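Local atomic coordinates of Exo-1,5-alpha-l-arabinofuranobiosidase (Gibberella zeae, PDB entry 2YDT), a protein that probably hydrolyses alpha-1,5-linked L-arabinan from the chain end, releasing arabinobiose, with an active-site cleft on a six-bladed beta-propeller. Residues Arg297-Thr302 and Lys314-Gln319; Leu336-Gly341 and Ala356-Leu361; Lys182-Thr187 and Val197-Lys202; Lys165-Tyr170 and Lys251-Phe256. All coordinates share one frame; numbering follows the deposited sequence.

Following the chain from the N terminus, contact 4 opens first, at 165-170, on strand 165-172. Contact 3 opens and closes next, as the hairpin 182-187 with 197-202, so it lies wholly within the span of contact 4. That span ends at loop 251-256, which ties two successive propeller blades together. The two contacts touch: Tyr-170 and Gln-186 sit on neighbouring strands of one sheet. Contact 1 follows, closing the hairpin 297-302 with 314-319 at a manganese site. Contact 2 comes last and pairs strands of the blade that joins the two chain ends. It touches contact 1 through Gln-319 and Ser-357. Contacts 1 and 3 lie on opposite sides of the chain's centre.

Contact 1 of 4, residues Arg297-Thr302 and Lys314-Gln319; sequences RSEIFT and KWDVPQ. With MN (manganese (II) ion), chain M.
Glu-299 and Asp-316 leave the backbone in the same way, each turning CG away from its own carbonyl carbon (chi1 -59° and -69°). Their carboxylates then run side by side to one manganese ion. Glu-299 OE2 binds the manganese at 2.3 Å and Asp-316 OD1 binds it at 2.2 Å. Arg-297 grips the Glu-299 carboxylate side-on, NE to OE1 and NH2 to OE2, with both oxygens close to the guanidinium plane. This salt bridge, with Arg-297 NE 3.0 Å from Glu-299 OE1, should hold the carboxylate in one rotation. The site sits where a beta hairpin, strands 300-303 and 313-315, opens at one end. The hairpin forms the outer half of a four-stranded propeller blade. Ile-300 and Trp-315 exchange two backbone hydrogen bonds. Further along, Trp-315 NE1 donates to Thr-302 OG1 at 2.8 Å, in the indole plane. The aliphatic chain of Lys-314 runs alongside the Phe-301 ring, with CB 3.8 Å from Phe-301 CE1. Its NZ ends at Asp-268 and Thr-270. Between the segments, a water that does not touch the metal takes hydrogens from Ser-298 OG and Val-317 N and gives one to Asp-316 OD1, a second hold on that metal ligand.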
# COMPACT_ATOMS: atom_id res chain seq x y z
N ARG A 297 -12.39 -7.98 4.91
CA ARG A 297 -12.47 -8.83 6.12
C ARG A 297 -11.49 -8.36 7.14
O ARG A 297 -10.51 -7.73 6.78
CB ARG A 297 -12.12 -10.28 5.77
CG ARG A 297 -13.00 -10.87 4.72
CD ARG A 297 -12.78 -12.33 4.57
NE ARG A 297 -13.11 -13.02 5.82
CZ ARG A 297 -14.18 -13.78 6.02
NH1 ARG A 297 -15.05 -14.00 5.03
NH2 ARG A 297 -14.35 -14.32 7.22
N SER A 298 -11.70 -8.74 8.42
CA SER A 298 -10.81 -8.29 9.49
C SER A 298 -9.65 -9.21 9.80
O SER A 298 -8.69 -8.78 10.46
CB SER A 298 -11.62 -8.01 10.76
OG SER A 298 -12.23 -9.20 11.23
N GLU A 299 -9.72 -10.47 9.36
CA GLU A 299 -8.67 -11.42 9.68
C GLU A 299 -7.36 -11.11 8.95
O GLU A 299 -7.32 -10.34 7.96
CB GLU A 299 -9.09 -12.86 9.35
CG GLU A 299 -10.36 -13.29 10.12
CD GLU A 299 -11.64 -13.06 9.40
OE1 GLU A 299 -11.68 -12.38 8.36
OE2 GLU A 299 -12.69 -13.60 9.85
N ILE A 300 -6.28 -11.70 9.45
CA ILE A 300 -5.00 -11.75 8.71
C ILE A 300 -4.85 -13.17 8.14
O ILE A 300 -5.38 -14.15 8.72
CB ILE A 300 -3.80 -11.30 9.52
CG1 ILE A 300 -3.54 -12.22 10.74
CG2 ILE A 300 -3.97 -9.77 9.88
CD1 ILE A 300 -2.18 -12.03 11.37
N PHE A 301 -4.14 -13.25 7.03
CA PHE A 301 -3.88 -14.46 6.29
C PHE A 301 -2.37 -14.71 6.26
O PHE A 301 -1.60 -13.83 5.88
CB PHE A 301 -4.48 -14.38 4.90
CG PHE A 301 -5.96 -14.24 4.92
CD1 PHE A 301 -6.79 -15.35 4.82
CD2 PHE A 301 -6.56 -13.01 5.12
CE1 PHE A 301 -8.18 -15.22 4.89
CE2 PHE A 301 -7.95 -12.88 5.18
CZ PHE A 301 -8.75 -14.00 5.07
N THR A 302 -1.95 -15.90 6.67
CA THR A 302 -0.52 -16.16 6.84
C THR A 302 -0.06 -17.36 6.02
O THR A 302 -0.85 -18.24 5.72
CB THR A 302 -0.12 -16.42 8.33
OG1 THR A 302 -0.80 -17.61 8.81
CG2 THR A 302 -0.47 -15.21 9.21
N LYS A 314 -5.87 -18.51 8.34
CA LYS A 314 -6.60 -17.29 8.66
C LYS A 314 -6.71 -17.13 10.17
O LYS A 314 -6.99 -18.12 10.87
CB LYS A 314 -7.96 -17.38 8.03
CG LYS A 314 -9.02 -16.36 8.53
CD LYS A 314 -10.35 -16.59 7.86
CE LYS A 314 -11.19 -17.61 8.63
NZ LYS A 314 -12.62 -17.48 8.34
N TRP A 315 -6.53 -15.91 10.68
CA TRP A 315 -6.54 -15.61 12.13
C TRP A 315 -7.24 -14.29 12.44
O TRP A 315 -7.00 -13.27 11.78
CB TRP A 315 -5.12 -15.54 12.73
CG TRP A 315 -4.16 -16.59 12.22
CD1 TRP A 315 -3.30 -16.46 11.19
CD2 TRP A 315 -4.00 -17.93 12.71
NE1 TRP A 315 -2.59 -17.62 10.99
CE2 TRP A 315 -3.00 -18.54 11.92
CE3 TRP A 315 -4.57 -18.66 13.75
CZ2 TRP A 315 -2.58 -19.85 12.12
CZ3 TRP A 315 -4.15 -19.96 13.96
CH2 TRP A 315 -3.17 -20.54 13.15
N ASP A 316 -8.08 -14.29 13.48
CA ASP A 316 -8.73 -13.07 13.94
C ASP A 316 -7.74 -12.16 14.61
O ASP A 316 -6.78 -12.61 15.26
CB ASP A 316 -9.85 -13.39 14.96
CG ASP A 316 -11.00 -14.07 14.35
OD1 ASP A 316 -11.47 -13.64 13.27
OD2 ASP A 316 -11.49 -15.06 14.94
N VAL A 317 -7.99 -10.85 14.46
CA VAL A 317 -7.21 -9.82 15.13
C VAL A 317 -8.18 -8.73 15.60
O VAL A 317 -9.30 -8.68 15.11
CB VAL A 317 -6.14 -9.19 14.17
CG1 VAL A 317 -5.04 -10.22 13.78
CG2 VAL A 317 -6.81 -8.57 12.95
N PRO A 318 -7.75 -7.86 16.52
CA PRO A 318 -8.70 -6.88 17.03
C PRO A 318 -8.94 -5.63 16.18
O PRO A 318 -9.84 -4.85 16.48
CB PRO A 318 -8.11 -6.46 18.36
CG PRO A 318 -6.70 -6.84 18.32
CD PRO A 318 -6.52 -7.92 17.33
N GLN A 319 -8.11 -5.44 15.16
CA GLN A 319 -8.22 -4.25 14.32
C GLN A 319 -9.34 -4.46 13.31
O GLN A 319 -9.46 -5.52 12.69
CB GLN A 319 -6.88 -4.01 13.62
CG GLN A 319 -6.86 -2.75 12.76
CD GLN A 319 -6.83 -1.48 13.57
OE1 GLN A 319 -6.53 -1.45 14.80
NE2 GLN A 319 -7.14 -0.38 12.90
MN MN M . -13.16 -14.26 12.05
O HOH W 1 -10.81 -10.71 13.15
O HOH W 2 -12.55 -15.78 11.56

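Contact 2 of 4, residues Leu336-Gly341 and Ala356-Leu361; sequences LLMIMG and ASVVRL. With SO4 (sulfate ion), chain D.
Ile-339 and Ser-357 face each other as a hydrogen-bonded antiparallel pair, and Leu-337 and Val-359 form the next one. Their four N-H...O bonds are all 2.9 Å between backbone N and O, so the ladder is even along its length. Between these pairs the strands come closer, and Met-338 CA lies 4.3 Å from Val-358 CA. This middle part is buried, with apolar side chains on both faces. On one face Leu-337 CB rests on Val-359 CG2 at 4.0 Å, and Ile-300 of the preceding blade packs on Leu-337 and Ile-339. On the other face the Met-338 chain runs straight to SD and turns there (chi3 -87°). The turn brings its CE to 3.9 Å from Val-358 CG2. Beyond it, Ala-356 CB meets Met-340 CB. The Arg-360 end is the solvent side, though Leu-336 still packs closely there. Leu-336 CD2 sits over the centre of one guanidinium face, 3.7 Å from Arg-360 CZ. The edge of the same guanidinium group holds a sulfate, probably from the crystallisation liquor. Arg-360 NE donates to sulfate O2 at 2.8 Å, and NH2 donates to O1. Its NH1 makes salt bridges with Asp-333 and Asp-335. Strand 354-360 also pairs with strand 11-17 near the N terminus, so this sheet mixes strands from both chain ends, the "velcro" closure of a beta-propeller.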
# COMPACT_ATOMS: atom_id res chain seq x y z
N LEU A 336 6.14 -8.98 16.51
CA LEU A 336 5.18 -7.87 16.59
C LEU A 336 4.71 -7.47 15.19
O LEU A 336 5.53 -7.32 14.25
CB LEU A 336 5.81 -6.66 17.28
CG LEU A 336 6.10 -6.80 18.79
CD1 LEU A 336 6.83 -5.50 19.30
CD2 LEU A 336 4.82 -7.10 19.53
N LEU A 337 3.41 -7.25 15.07
CA LEU A 337 2.80 -6.85 13.81
C LEU A 337 1.85 -5.68 14.06
O LEU A 337 0.91 -5.80 14.84
CB LEU A 337 2.03 -8.02 13.20
CG LEU A 337 1.27 -7.75 11.89
CD1 LEU A 337 2.23 -7.69 10.67
CD2 LEU A 337 0.20 -8.81 11.66
N MET A 338 2.08 -4.56 13.36
CA MET A 338 1.11 -3.44 13.40
C MET A 338 0.14 -3.58 12.24
O MET A 338 0.55 -3.93 11.11
CB MET A 338 1.84 -2.09 13.31
CG MET A 338 0.91 -0.91 13.11
SD MET A 338 1.82 0.69 13.13
CE MET A 338 1.76 0.89 14.81
N ILE A 339 -1.14 -3.33 12.52
CA ILE A 339 -2.22 -3.37 11.57
C ILE A 339 -2.89 -1.99 11.64
O ILE A 339 -3.33 -1.56 12.73
CB ILE A 339 -3.26 -4.48 11.88
CG1 ILE A 339 -2.53 -5.79 12.18
CG2 ILE A 339 -4.28 -4.60 10.74
CD1 ILE A 339 -3.42 -6.91 12.73
N MET A 340 -2.91 -1.25 10.52
CA MET A 340 -3.28 0.18 10.51
C MET A 340 -4.34 0.39 9.44
O MET A 340 -4.23 -0.11 8.33
CB MET A 340 -2.07 1.05 10.18
CG MET A 340 -2.29 2.56 10.32
SD MET A 340 -0.90 3.42 9.54
CE MET A 340 -1.29 5.11 9.97
N GLY A 341 -5.39 1.14 9.78
CA GLY A 341 -6.44 1.45 8.84
C GLY A 341 -7.02 2.82 8.98
O GLY A 341 -6.84 3.49 10.03
N ALA A 356 -4.77 2.05 14.80
CA ALA A 356 -3.87 0.90 14.63
C ALA A 356 -3.94 -0.00 15.85
O ALA A 356 -4.34 0.44 16.93
CB ALA A 356 -2.44 1.33 14.39
N SER A 357 -3.53 -1.24 15.64
CA SER A 357 -3.28 -2.20 16.71
C SER A 357 -1.89 -2.81 16.50
O SER A 357 -1.43 -2.92 15.36
CB SER A 357 -4.31 -3.32 16.65
OG SER A 357 -5.64 -2.88 16.85
N VAL A 358 -1.24 -3.25 17.59
CA VAL A 358 -0.03 -4.05 17.49
C VAL A 358 -0.34 -5.36 18.21
O VAL A 358 -0.76 -5.34 19.37
CB VAL A 358 1.19 -3.37 18.08
CG1 VAL A 358 2.36 -4.38 18.23
CG2 VAL A 358 1.58 -2.17 17.22
N VAL A 359 -0.18 -6.45 17.49
CA VAL A 359 -0.43 -7.83 17.99
C VAL A 359 0.86 -8.64 17.91
O VAL A 359 1.82 -8.24 17.26
CB VAL A 359 -1.49 -8.55 17.18
CG1 VAL A 359 -2.80 -7.76 17.20
CG2 VAL A 359 -1.02 -8.81 15.71
N ARG A 360 0.92 -9.76 18.64
CA ARG A 360 1.98 -10.72 18.51
C ARG A 360 1.48 -11.94 17.72
O ARG A 360 0.46 -12.54 18.06
CB ARG A 360 2.44 -11.22 19.92
CG ARG A 360 3.38 -10.32 20.59
CD ARG A 360 3.99 -10.94 21.88
NE ARG A 360 4.78 -9.90 22.49
CZ ARG A 360 6.00 -9.56 22.10
NH1 ARG A 360 6.65 -10.26 21.18
NH2 ARG A 360 6.60 -8.55 22.68
N LEU A 361 2.25 -12.35 16.72
CA LEU A 361 1.88 -13.46 15.88
C LEU A 361 1.90 -14.74 16.73
O LEU A 361 1.05 -15.61 16.52
CB LEU A 361 2.84 -13.58 14.70
CG LEU A 361 2.67 -12.49 13.65
CD1 LEU A 361 3.86 -12.54 12.65
CD2 LEU A 361 1.30 -12.63 12.97
S SO4 D . 3.59 -7.51 25.15
O1 SO4 D . 4.80 -6.95 24.56
O2 SO4 D . 3.13 -8.68 24.45
O3 SO4 D . 3.89 -7.72 26.56
O4 SO4 D . 2.51 -6.53 25.20

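Contact 3 of 4, residues Lys182-Thr187 and Val197-Lys202; sequences KLVHQT and VVDDTK
Leu-183 O accepts two backbone hydrogens from across the hairpin, from Asp-200 N at 2.8 Å and from Thr-201 N at 3.3 Å. Both donors reach it from the same face of its carbonyl plane. This is a classic beta bulge. It shifts the register by one residue in the outer hairpin, 182-188 with 198-201, of a propeller blade. The bulge turns the Asp-200 side chain toward strand 182-187. There Asp-200 OD1 accepts from His-185 ND1 at 2.6 Å through its syn lone pair. Ring and carboxylate are nearly coplanar, 12° apart, which should hold the imidazole in one rotation. Asp-199, on the other face, is shared by two lysines. Lys-182 NZ meets its OD1 at 3.0 Å on the syn side. Lys-202 NZ meets its OD2 at 2.7 Å on the anti side. Lys-182 NZ also pairs with Asp-175. Val-184 CB packs against Val-197 CG1 on this face. Leu-183 and Thr-201 lie side by side on the His-185 face, against tyrosines and prolines of the next blade. Val-198 CB lies over one face of the His-185 ring, 3.8 Å from its centroid and 24° off the ring normal.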
# COMPACT_ATOMS: atom_id res chain seq x y z
N LYS A 182 -4.26 -2.31 -15.90
CA LYS A 182 -3.19 -3.28 -15.75
C LYS A 182 -2.23 -2.77 -14.66
O LYS A 182 -2.42 -1.68 -14.14
CB LYS A 182 -2.48 -3.52 -17.09
CG LYS A 182 -1.75 -2.30 -17.65
CD LYS A 182 -1.01 -2.61 -18.96
CE LYS A 182 -0.19 -1.46 -19.47
NZ LYS A 182 0.45 -1.87 -20.81
N LEU A 183 -1.25 -3.58 -14.32
CA LEU A 183 -0.27 -3.32 -13.27
C LEU A 183 1.10 -3.21 -13.92
O LEU A 183 1.45 -4.03 -14.78
CB LEU A 183 -0.27 -4.44 -12.22
CG LEU A 183 -1.54 -4.47 -11.39
CD1 LEU A 183 -1.63 -5.72 -10.54
CD2 LEU A 183 -1.60 -3.21 -10.49
N VAL A 184 1.84 -2.17 -13.53
CA VAL A 184 3.10 -1.81 -14.18
C VAL A 184 4.09 -1.28 -13.18
O VAL A 184 3.74 -1.01 -12.03
CB VAL A 184 2.91 -0.71 -15.25
CG1 VAL A 184 1.84 -1.06 -16.28
CG2 VAL A 184 2.55 0.65 -14.63
N HIS A 185 5.35 -1.12 -13.61
CA HIS A 185 6.36 -0.46 -12.78
C HIS A 185 7.30 0.38 -13.62
O HIS A 185 7.39 0.22 -14.85
CB HIS A 185 7.16 -1.44 -11.91
CG HIS A 185 8.20 -2.23 -12.64
ND1 HIS A 185 8.01 -3.54 -13.03
CD2 HIS A 185 9.47 -1.91 -12.99
CE1 HIS A 185 9.11 -3.98 -13.63
NE2 HIS A 185 10.01 -3.00 -13.64
N GLN A 186 7.99 1.29 -12.93
CA GLN A 186 9.14 1.96 -13.49
C GLN A 186 10.27 1.88 -12.47
O GLN A 186 10.02 1.74 -11.27
CB GLN A 186 8.83 3.42 -13.84
CG GLN A 186 7.85 3.57 -15.01
CD GLN A 186 7.44 5.00 -15.26
OE1 GLN A 186 6.34 5.42 -14.93
NE2 GLN A 186 8.36 5.77 -15.86
N THR A 187 11.51 1.98 -12.95
CA THR A 187 12.65 1.95 -12.05
C THR A 187 13.48 3.24 -12.13
O THR A 187 13.39 4.01 -13.09
CB THR A 187 13.59 0.74 -12.36
OG1 THR A 187 14.27 0.92 -13.63
CG2 THR A 187 12.85 -0.59 -12.34
N VAL A 197 8.06 2.27 -18.88
CA VAL A 197 7.07 1.42 -18.18
C VAL A 197 7.25 -0.05 -18.54
O VAL A 197 7.38 -0.40 -19.73
CB VAL A 197 5.67 1.89 -18.49
CG1 VAL A 197 4.60 0.96 -17.86
CG2 VAL A 197 5.45 3.33 -17.99
N VAL A 198 7.26 -0.90 -17.51
CA VAL A 198 7.32 -2.36 -17.67
C VAL A 198 6.04 -2.97 -17.10
O VAL A 198 5.67 -2.69 -15.95
CB VAL A 198 8.51 -2.95 -16.94
CG1 VAL A 198 8.59 -4.52 -17.03
CG2 VAL A 198 9.86 -2.30 -17.42
N ASP A 199 5.37 -3.83 -17.89
CA ASP A 199 4.15 -4.49 -17.40
C ASP A 199 4.48 -5.56 -16.37
O ASP A 199 5.45 -6.35 -16.54
CB ASP A 199 3.40 -5.12 -18.56
CG ASP A 199 2.76 -4.09 -19.49
OD1 ASP A 199 2.70 -2.89 -19.16
OD2 ASP A 199 2.44 -4.46 -20.65
N ASP A 200 3.68 -5.60 -15.29
CA ASP A 200 3.82 -6.55 -14.20
C ASP A 200 2.74 -7.64 -14.21
O ASP A 200 3.00 -8.75 -13.75
CB ASP A 200 3.78 -5.84 -12.84
CG ASP A 200 4.96 -4.94 -12.61
OD1 ASP A 200 6.08 -5.29 -13.03
OD2 ASP A 200 4.73 -3.85 -12.00
N THR A 201 1.52 -7.28 -14.63
CA THR A 201 0.38 -8.20 -14.61
C THR A 201 -0.69 -7.56 -15.47
O THR A 201 -1.03 -6.38 -15.31
CB THR A 201 -0.14 -8.47 -13.16
OG1 THR A 201 0.65 -9.48 -12.55
CG2 THR A 201 -1.60 -8.92 -13.15
N LYS A 202 -1.22 -8.32 -16.41
CA LYS A 202 -2.29 -7.87 -17.28
C LYS A 202 -3.07 -9.08 -17.79
O LYS A 202 -2.53 -10.17 -17.87
CB LYS A 202 -1.78 -7.07 -18.46
CG LYS A 202 -0.87 -7.81 -19.41
CD LYS A 202 -0.17 -6.81 -20.34
CE LYS A 202 0.78 -7.51 -21.28
NZ LYS A 202 1.47 -6.49 -22.10

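Contact 4 of 4, residues Lys165-Tyr170 and Lys251-Phe256; sequences KLILYY and KDPQKF
Gln-254, Tyr-169 and Ile-167 carry this contact between a strand and a loop. The Gln-254 chain is extended beyond CG (chi2 167°), which carries its amide out to Lys-165. Lys-165 NZ donates to Gln-254 OE1 at 2.9 Å, along a lone pair and in the plane of the amide. The lysine chain runs across the glutamine, roughly perpendicular to it, and a water accepts from both Lys-165 NZ and Gln-254 NE2. The same NE2 donates to Asp-252 OD1 at 3.1 Å. That oxygen also takes the backbone hydrogen of Gln-254, an Asx turn within the type I turn 252-255. The amide is thus held at both of its polar atoms. Ile-167 fills the middle. Its CD1 touches Gln-254 CG at 3.9 Å and Pro-253 CG at 4.2 Å. Tyr-169 reaches further along, and its OH donates to Pro-253 O at 2.7 Å. The hydroxyl comes from above that carbonyl plane, 50° out of it, rather than on a lone pair. It also lies at the edge of the Phe-256 ring. Lys-165, Ile-167 and Tyr-169 belong to strand 165-172, between strands 154-162 and 182-188 of its blade. Loop 251-256 leaves strand 245-250 of the next blade. It packs Pro-253 on Tyr-162 of strand 154-162 and stacks Phe-256 on Tyr-225 of strand 223-230.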
# COMPACT_ATOMS: atom_id res chain seq x y z
N LYS A 165 18.60 -0.84 -8.12
CA LYS A 165 17.45 -0.05 -8.59
C LYS A 165 16.42 0.17 -7.51
O LYS A 165 16.23 -0.68 -6.63
CB LYS A 165 16.74 -0.73 -9.75
CG LYS A 165 17.58 -0.94 -11.00
CD LYS A 165 16.83 -1.71 -12.02
CE LYS A 165 17.75 -2.22 -13.11
NZ LYS A 165 17.03 -2.92 -14.20
N LEU A 166 15.72 1.28 -7.61
CA LEU A 166 14.48 1.48 -6.83
C LEU A 166 13.31 1.26 -7.81
O LEU A 166 13.26 1.84 -8.89
CB LEU A 166 14.43 2.88 -6.22
CG LEU A 166 13.15 3.29 -5.48
CD1 LEU A 166 13.00 2.48 -4.19
CD2 LEU A 166 13.13 4.82 -5.21
N ILE A 167 12.38 0.39 -7.42
CA ILE A 167 11.21 0.07 -8.25
C ILE A 167 9.96 0.72 -7.66
O ILE A 167 9.73 0.65 -6.46
CB ILE A 167 10.97 -1.47 -8.35
CG1 ILE A 167 12.27 -2.20 -8.70
CG2 ILE A 167 9.85 -1.78 -9.35
CD1 ILE A 167 12.16 -3.67 -8.67
N LEU A 168 9.17 1.35 -8.53
CA LEU A 168 7.89 1.92 -8.16
C LEU A 168 6.84 1.21 -8.98
O LEU A 168 6.77 1.35 -10.19
CB LEU A 168 7.87 3.44 -8.37
CG LEU A 168 6.74 4.19 -7.69
CD1 LEU A 168 7.08 5.68 -7.51
CD2 LEU A 168 5.43 4.03 -8.48
N TYR A 169 6.03 0.43 -8.26
CA TYR A 169 4.92 -0.36 -8.81
C TYR A 169 3.65 0.43 -8.69
O TYR A 169 3.42 1.11 -7.68
CB TYR A 169 4.73 -1.63 -7.99
CG TYR A 169 5.91 -2.58 -7.96
CD1 TYR A 169 6.02 -3.61 -8.91
CD2 TYR A 169 6.84 -2.53 -6.96
CE1 TYR A 169 7.09 -4.50 -8.87
CE2 TYR A 169 7.91 -3.40 -6.94
CZ TYR A 169 8.01 -4.39 -7.88
OH TYR A 169 9.08 -5.27 -7.81
N TYR A 170 2.79 0.39 -9.72
CA TYR A 170 1.52 1.06 -9.64
C TYR A 170 0.46 0.45 -10.56
O TYR A 170 0.73 -0.55 -11.26
CB TYR A 170 1.73 2.56 -9.90
CG TYR A 170 2.34 2.95 -11.24
CD1 TYR A 170 1.54 3.41 -12.29
CD2 TYR A 170 3.72 2.95 -11.43
CE1 TYR A 170 2.08 3.86 -13.47
CE2 TYR A 170 4.27 3.38 -12.64
CZ TYR A 170 3.44 3.83 -13.66
OH TYR A 170 3.97 4.28 -14.87
N LYS A 251 11.96 -14.68 -8.49
CA LYS A 251 13.28 -14.33 -8.07
C LYS A 251 13.66 -12.90 -8.43
O LYS A 251 14.31 -12.20 -7.64
CB LYS A 251 14.28 -15.31 -8.69
CG LYS A 251 15.18 -15.87 -7.69
CD LYS A 251 14.45 -16.96 -6.89
CE LYS A 251 15.31 -18.21 -6.59
NZ LYS A 251 14.91 -19.05 -5.34
N ASP A 252 13.22 -12.47 -9.61
CA ASP A 252 13.46 -11.14 -10.09
C ASP A 252 12.12 -10.37 -10.01
O ASP A 252 11.19 -10.69 -10.75
CB ASP A 252 13.95 -11.17 -11.53
CG ASP A 252 14.36 -9.79 -12.04
OD1 ASP A 252 13.90 -8.73 -11.52
OD2 ASP A 252 15.16 -9.72 -13.02
N PRO A 253 12.03 -9.37 -9.10
CA PRO A 253 10.75 -8.68 -8.88
C PRO A 253 10.41 -7.67 -9.99
O PRO A 253 9.38 -6.96 -9.95
CB PRO A 253 10.96 -8.05 -7.51
CG PRO A 253 12.38 -7.70 -7.52
CD PRO A 253 13.07 -8.86 -8.18
N GLN A 254 11.24 -7.63 -11.02
CA GLN A 254 10.93 -6.92 -12.28
C GLN A 254 10.18 -7.78 -13.31
O GLN A 254 9.78 -7.29 -14.38
CB GLN A 254 12.21 -6.39 -12.93
CG GLN A 254 12.99 -5.41 -12.06
CD GLN A 254 14.37 -5.16 -12.59
OE1 GLN A 254 14.64 -4.09 -13.16
NE2 GLN A 254 15.27 -6.16 -12.43
N LYS A 255 10.06 -9.06 -12.99
CA LYS A 255 9.55 -10.05 -13.92
C LYS A 255 8.39 -10.86 -13.37
O LYS A 255 8.32 -12.09 -13.55
CB LYS A 255 10.69 -11.00 -14.30
CG LYS A 255 11.90 -10.32 -14.96
CD LYS A 255 12.89 -11.42 -15.49
CE LYS A 255 14.14 -10.81 -16.04
NZ LYS A 255 13.85 -10.13 -17.31
N PHE A 256 7.44 -10.19 -12.74
CA PHE A 256 6.22 -10.88 -12.34
C PHE A 256 5.30 -11.24 -13.52
O PHE A 256 4.44 -12.11 -13.37
CB PHE A 256 5.46 -10.10 -11.26
CG PHE A 256 6.19 -10.04 -9.92
CD1 PHE A 256 6.40 -11.20 -9.20
CD2 PHE A 256 6.66 -8.82 -9.40
CE1 PHE A 256 7.05 -11.17 -7.96
CE2 PHE A 256 7.28 -8.77 -8.18
CZ PHE A 256 7.48 -9.94 -7.45
O HOH W 3 18.07 -5.79 -13.15